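Local coordinates for protein MdcE (Pseudomonas aeruginosa, PDB 5VIP) that probably serves as the gamma subunit of a biotin-independent malonate decarboxylase, with transferase activity, at residues A139-L143 with A144-L148; A90-E93 with A94-D98. One frame throughout, in Å; residues are numbered along the deposited sequence.

Contact 1: A139-L143 with A144-L148; sequences ARARL and AGHPL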
ATOM      1  N   ALA A 139      -4.635  -7.033   4.986  1.00 13.79           N
ATOM      2  CA  ALA A 139      -5.986  -6.458   4.922  1.00 12.36           C
ATOM      3  C   ALA A 139      -7.076  -7.535   5.012  1.00 15.83           C
ATOM      4  O   ALA A 139      -8.077  -7.362   5.708  1.00 15.10           O
ATOM      5  CB  ALA A 139      -6.156  -5.638   3.623  1.00 13.85           C
ATOM      6  N   ARG A 140      -6.897  -8.635   4.288  1.00 15.29           N
ATOM      7  CA  ARG A 140      -7.879  -9.714   4.316  1.00 16.10           C
ATOM      8  C   ARG A 140      -7.982 -10.297   5.717  1.00 18.61           C
ATOM      9  O   ARG A 140      -9.079 -10.579   6.203  1.00 17.86           O
ATOM     10  CB  ARG A 140      -7.521 -10.809   3.306  1.00 19.46           C
ATOM     11  CG  ARG A 140      -7.900 -10.468   1.869  1.00 18.53           C
ATOM     12  CD  ARG A 140      -7.712 -11.641   0.919  1.00 23.15           C
ATOM     13  NE  ARG A 140      -6.306 -11.980   0.728  1.00 28.03           N
ATOM     14  CZ  ARG A 140      -5.742 -13.097   1.178  1.00 29.27           C
ATOM     15  NH1 ARG A 140      -6.476 -13.989   1.826  1.00 29.27           N
ATOM     16  NH2 ARG A 140      -4.453 -13.326   0.963  1.00 29.79           N
ATOM     17  N   ALA A 141      -6.836 -10.452   6.370  1.00 15.99           N
ATOM     18  CA  ALA A 141      -6.816 -10.925   7.751  1.00 16.12           C
ATOM     19  C   ALA A 141      -7.585  -9.975   8.663  1.00 20.22           C
ATOM     20  O   ALA A 141      -8.379 -10.420   9.485  1.00 21.68           O
ATOM     21  CB  ALA A 141      -5.387 -11.096   8.242  1.00 16.29           C
ATOM     22  N   ARG A 142      -7.354  -8.671   8.528  1.00 17.20           N
ATOM     23  CA  ARG A 142      -8.078  -7.684   9.326  1.00 18.77           C
ATOM     24  C   ARG A 142      -9.587  -7.750   9.067  1.00 19.02           C
ATOM     25  O   ARG A 142     -10.379  -7.794  10.010  1.00 19.17           O
ATOM     26  CB  ARG A 142      -7.551  -6.262   9.049  1.00 18.81           C
ATOM     27  CG  ARG A 142      -8.321  -5.140   9.771  1.00 18.87           C
ATOM     28  CD  ARG A 142      -7.651  -3.752   9.613  1.00 17.84           C
ATOM     29  NE  ARG A 142      -7.251  -3.481   8.226  1.00 19.13           N
ATOM     30  CZ  ARG A 142      -8.102  -3.260   7.224  1.00 21.45           C
ATOM     31  NH1 ARG A 142      -9.414  -3.274   7.439  1.00 19.16           N
ATOM     32  NH2 ARG A 142      -7.643  -3.037   5.995  1.00 16.61           N
ATOM     33  N   LEU A 143      -9.982  -7.765   7.795  1.00 18.63           N
ATOM     34  CA  LEU A 143     -11.397  -7.813   7.440  1.00 20.56           C
ATOM     35  C   LEU A 143     -12.064  -9.093   7.951  1.00 20.07           C
ATOM     36  O   LEU A 143     -13.253  -9.093   8.254  1.00 20.53           O
ATOM     37  CB  LEU A 143     -11.583  -7.698   5.918  1.00 18.75           C
ATOM     38  CG  LEU A 143     -11.199  -6.344   5.300  1.00 19.76           C
ATOM     39  CD1 LEU A 143     -11.178  -6.427   3.785  1.00 20.37           C
ATOM     40  CD2 LEU A 143     -12.159  -5.258   5.764  1.00 21.55           C
ATOM     41  N   ALA A 144     -11.293 -10.174   8.036  1.00 20.57           N
ATOM     42  CA  ALA A 144     -11.819 -11.463   8.491  1.00 19.97           C
ATOM     43  C   ALA A 144     -11.937 -11.540  10.014  1.00 25.19           C
ATOM     44  O   ALA A 144     -12.486 -12.506  10.549  1.00 28.75           O
ATOM     45  CB  ALA A 144     -10.940 -12.599   7.975  1.00 19.62           C
ATOM     46  N   GLY A 145     -11.413 -10.537  10.714  1.00 23.47           N
ATOM     47  CA  GLY A 145     -11.527 -10.493  12.159  1.00 23.02           C
ATOM     48  C   GLY A 145     -10.258 -10.746  12.956  1.00 26.69           C
ATOM     49  O   GLY A 145     -10.312 -10.841  14.178  1.00 23.76           O
ATOM     50  N   HIS A 146      -9.113 -10.863  12.293  1.00 22.64           N
ATOM     51  CA  HIS A 146      -7.852 -10.905  13.031  1.00 24.36           C
ATOM     52  C   HIS A 146      -7.498  -9.518  13.540  1.00 23.91           C
ATOM     53  O   HIS A 146      -7.445  -8.566  12.761  1.00 21.41           O
ATOM     54  CB  HIS A 146      -6.715 -11.437  12.165  1.00 21.29           C
ATOM     55  CG  HIS A 146      -6.853 -12.882  11.804  1.00 25.24           C
ATOM     56  ND1 HIS A 146      -6.177 -13.882  12.470  1.00 27.30           N
ATOM     57  CD2 HIS A 146      -7.586 -13.496  10.843  1.00 24.87           C
ATOM     58  CE1 HIS A 146      -6.487 -15.051  11.933  1.00 27.72           C
ATOM     59  NE2 HIS A 146      -7.337 -14.843  10.943  1.00 25.25           N
ATOM     60  N   PRO A 147      -7.269  -9.383  14.860  1.00 20.74           N
ATOM     61  CA  PRO A 147      -6.767  -8.089  15.317  1.00 21.69           C
ATOM     62  C   PRO A 147      -5.351  -7.880  14.800  1.00 22.63           C
ATOM     63  O   PRO A 147      -4.494  -8.742  15.001  1.00 26.19           O
ATOM     64  CB  PRO A 147      -6.800  -8.209  16.848  1.00 25.13           C
ATOM     65  CG  PRO A 147      -7.779  -9.330  17.124  1.00 25.74           C
ATOM     66  CD  PRO A 147      -7.612 -10.280  15.978  1.00 25.54           C
ATOM     67  N   LEU A 148      -5.120  -6.764  14.114  1.00 18.48           N
ATOM     68  CA  LEU A 148      -3.776  -6.396  13.683  1.00 19.67           C
ATOM     69  C   LEU A 148      -3.294  -5.206  14.465  1.00 17.65           C
ATOM     70  O   LEU A 148      -3.971  -4.174  14.516  1.00 21.82           O
ATOM     71  CB  LEU A 148      -3.723  -6.027  12.202  1.00 20.10           C
ATOM     72  CG  LEU A 148      -3.585  -7.069  11.114  1.00 22.64           C
ATOM     73  CD1 LEU A 148      -4.775  -8.021  11.157  1.00 25.60           C
ATOM     74  CD2 LEU A 148      -3.533  -6.315   9.783  1.00 18.74           C
TER
HETATM   75  O   HOH W   1      -9.916  -6.879  12.624  1.00 21.64           O

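Contact 2: A90-E93 with A94-D98; sequences AVDE and ALEAD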
ATOM      1  N   ALA A  90       3.110 -15.943   5.296  1.00 20.89           N
ATOM      2  CA  ALA A  90       2.998 -16.145   6.743  1.00 20.95           C
ATOM      3  C   ALA A  90       1.659 -15.640   7.277  1.00 24.20           C
ATOM      4  O   ALA A  90       1.056 -16.256   8.155  1.00 21.17           O
ATOM      5  CB  ALA A  90       4.156 -15.460   7.477  1.00 22.61           C
ATOM      6  N   VAL A  91       1.181 -14.520   6.748  1.00 19.42           N
ATOM      7  CA  VAL A  91      -0.117 -14.017   7.173  1.00 18.98           C
ATOM      8  C   VAL A  91      -1.243 -14.906   6.650  1.00 23.24           C
ATOM      9  O   VAL A  91      -2.165 -15.263   7.393  1.00 21.64           O
ATOM     10  CB  VAL A  91      -0.325 -12.560   6.720  1.00 18.56           C
ATOM     11  CG1 VAL A  91      -1.762 -12.124   6.965  1.00 20.03           C
ATOM     12  CG2 VAL A  91       0.666 -11.638   7.477  1.00 19.40           C
ATOM     13  N   ASP A  92      -1.169 -15.294   5.380  1.00 21.19           N
ATOM     14  CA  ASP A  92      -2.212 -16.157   4.832  1.00 26.12           C
ATOM     15  C   ASP A  92      -2.249 -17.516   5.546  1.00 26.07           C
ATOM     16  O   ASP A  92      -3.311 -18.125   5.675  1.00 25.18           O
ATOM     17  CB  ASP A  92      -2.022 -16.361   3.328  1.00 25.71           C
ATOM     18  CG  ASP A  92      -3.330 -16.623   2.616  1.00 42.43           C
ATOM     19  OD1 ASP A  92      -4.182 -15.710   2.591  1.00 42.47           O
ATOM     20  OD2 ASP A  92      -3.517 -17.746   2.097  1.00 50.66           O
ATOM     21  N   GLU A  93      -1.089 -17.980   6.007  1.00 26.41           N
ATOM     22  CA  GLU A  93      -1.016 -19.231   6.763  1.00 25.87           C
ATOM     23  C   GLU A  93      -1.881 -19.144   8.022  1.00 27.10           C
ATOM     24  O   GLU A  93      -2.669 -20.038   8.300  1.00 29.78           O
ATOM     25  CB  GLU A  93       0.433 -19.565   7.137  1.00 24.74           C
ATOM     26  CG  GLU A  93       0.548 -20.788   8.046  1.00 31.20           C
ATOM     27  CD  GLU A  93       1.975 -21.080   8.500  1.00 36.37           C
ATOM     28  OE1 GLU A  93       2.688 -20.142   8.923  1.00 31.85           O
ATOM     29  OE2 GLU A  93       2.382 -22.260   8.438  1.00 38.10           O
ATOM     30  N   ALA A  94      -1.737 -18.056   8.774  1.00 24.48           N
ATOM     31  CA  ALA A  94      -2.543 -17.847   9.969  1.00 26.52           C
ATOM     32  C   ALA A  94      -4.031 -17.699   9.640  1.00 28.33           C
ATOM     33  O   ALA A  94      -4.883 -18.237  10.345  1.00 26.98           O
ATOM     34  CB  ALA A  94      -2.044 -16.622  10.736  1.00 21.41           C
ATOM     35  N   LEU A  95      -4.339 -16.969   8.573  1.00 24.26           N
ATOM     36  CA  LEU A  95      -5.728 -16.726   8.182  1.00 23.60           C
ATOM     37  C   LEU A  95      -6.454 -18.040   7.878  1.00 30.95           C
ATOM     38  O   LEU A  95      -7.589 -18.260   8.323  1.00 30.94           O
ATOM     39  CB  LEU A  95      -5.773 -15.786   6.968  1.00 25.30           C
ATOM     40  CG  LEU A  95      -7.112 -15.411   6.324  1.00 30.06           C
ATOM     41  CD1 LEU A  95      -7.985 -14.627   7.293  1.00 30.21           C
ATOM     42  CD2 LEU A  95      -6.884 -14.606   5.053  1.00 26.05           C
ATOM     43  N   GLU A  96      -5.781 -18.916   7.141  1.00 29.39           N
ATOM     44  CA  GLU A  96      -6.358 -20.196   6.739  1.00 34.61           C
ATOM     45  C   GLU A  96      -6.487 -21.155   7.919  1.00 34.96           C
ATOM     46  O   GLU A  96      -7.453 -21.900   8.013  1.00 36.52           O
ATOM     47  CB  GLU A  96      -5.514 -20.827   5.632  1.00 36.10           C
ATOM     48  CG  GLU A  96      -5.492 -20.002   4.341  1.00 39.78           C
ATOM     49  CD  GLU A  96      -6.857 -19.917   3.669  1.00 46.06           C
ATOM     50  OE1 GLU A  96      -7.530 -20.961   3.565  1.00 50.41           O
ATOM     51  OE2 GLU A  96      -7.259 -18.810   3.246  1.00 44.88           O
ATOM     52  N   ALA A  97      -5.514 -21.122   8.822  1.00 31.04           N
ATOM     53  CA  ALA A  97      -5.536 -21.978  10.008  1.00 31.84           C
ATOM     54  C   ALA A  97      -6.680 -21.628  10.966  1.00 35.10           C
ATOM     55  O   ALA A  97      -7.250 -22.517  11.601  1.00 34.92           O
ATOM     56  CB  ALA A  97      -4.199 -21.900  10.736  1.00 29.53           C
ATOM     57  N   ASP A  98      -7.018 -20.342  11.065  1.00 31.23           N
ATOM     58  CA  ASP A  98      -8.048 -19.892  12.004  1.00 34.52           C
ATOM     59  C   ASP A  98      -9.418 -19.725  11.365  1.00 31.58           C
ATOM     60  O   ASP A  98     -10.332 -19.182  11.987  1.00 34.53           O
ATOM     61  CB  ASP A  98      -7.648 -18.564  12.647  1.00 29.30           C
ATOM     62  CG  ASP A  98      -6.427 -18.688  13.517  1.00 29.25           C
ATOM     63  OD1 ASP A  98      -6.021 -19.832  13.815  1.00 31.56           O
ATOM     64  OD2 ASP A  98      -5.876 -17.640  13.915  1.00 29.36           O
TER

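Contact 1: A139-L143 with A144-L148
His146 meets Ala141 where helix 127-143 ends and the chain turns toward strand 148-152. Its ring presents an edge to Ala141 O, which lies near the ring plane, 3.5 Å from CD2. With CG anti to the carbonyl carbon (chi1 -68°), the imidazole lies beside its own backbone N, on the side where that N bonds to the same oxygen. Elsewhere on the ring, ND1 is hydrogen-bonded to the backbone O of Arg105.

Leu148 reaches back from the start of the strand. Its CD1 sits 3.7 Å from Arg142 N and 3.9 Å from Arg142 CB, and it also touches Ala141 CB. The Arg142 chain leaves this contact, and its guanidinium binds Gln167 and the backbone of Arg259.

Between these side chains the backbone closes as a Schellman motif. Its two bonds run from His146 N to Ala141 O, at 2.9 Å, and from Gly145 N to Arg142 O, at 3.0 Å, the latter from above the carbonyl plane. Gly145 has positive phi (109°). Ala144 N makes an ordinary helix bond to Arg140 O. A water bridges Arg142 O and His146 O. The carbonyls of Arg140, Ala141 and Arg142 are thus met by backbone N-H groups, and Leu143 O by Arg259 NH1. Leu148 CD1 lies against the same last turn, so polar and apolar contacts together join the helix end to the strand that follows.

Contact 2: A90-E93 with A94-D98
Residues 90-97 form the last two turns of helix 81-97, a continuous alpha-helix, and Asp98 follows. The i to i+4 bonds of the helix join the two segments. Leu95 N bonds Val91 O at 3.0 Å, in the carbonyl plane. Glu96 N to Asp92 O and Ala97 N to Glu93 O follow, each with the donor somewhat tilted from that plane. The bond from Ala94 N to Ala90 O is weak. Asp98 is the first residue to leave helical angles, and its N still bonds Ala94 O.

The side chains sort by face. Val91 and Leu95 turn to helix 127-143, where Val91 packs on Ala137, Tyr138 and Ala141. Ala90 and Val91 also touch Leu61 of strand 56-63, and Ala94 touches Arg59 there. The helix thus packs against both that strand and helix 127-143.

Asp92 crosses Leu95 at a slant, with OD1 3.8 Å from Leu95 CD2. Asp92 and Glu96, one turn apart, lie side by side and point the same way. Their carboxylate planes are 30° apart. The acids would probably repel each other, but each has a basic partner: Asp92 OD1 pairs with Arg140, and Glu96 OE1 with Arg99. Glu93 stretches out from the helix, and its OE1 pairs with Arg59 and Arg39. In Glu96, chi1 (-64°) sets CG beside the backbone N, 3.2 Å from Asp92 O and 3.7 Å from Asp92 OD2. The bend at chi2 (-65°) then places the carboxylate, with Glu96 OE2 4.1 Å from Asp92 OD2.

Overall arrangement
Contact 2 comes first along the chain, at the end of helix 81-97. Contact 1 follows at the end of helix 127-143. Their centres are about 10 Å apart, on the same side of the chain's centre. The helix ends touch directly. Ala144 CB packs on Leu95 CD1 at 3.6 Å, and His146 lies against Asp98. Strands 56-63, 106-113 and 148-152 are parallel neighbours in the mixed sheet. Helix 81-97 lies on the connection from the first to the second, and helices 120-124 and 127-143 on that from the second to the third. The contacts thus tie together the ends of two successive beta-alpha-beta crossovers.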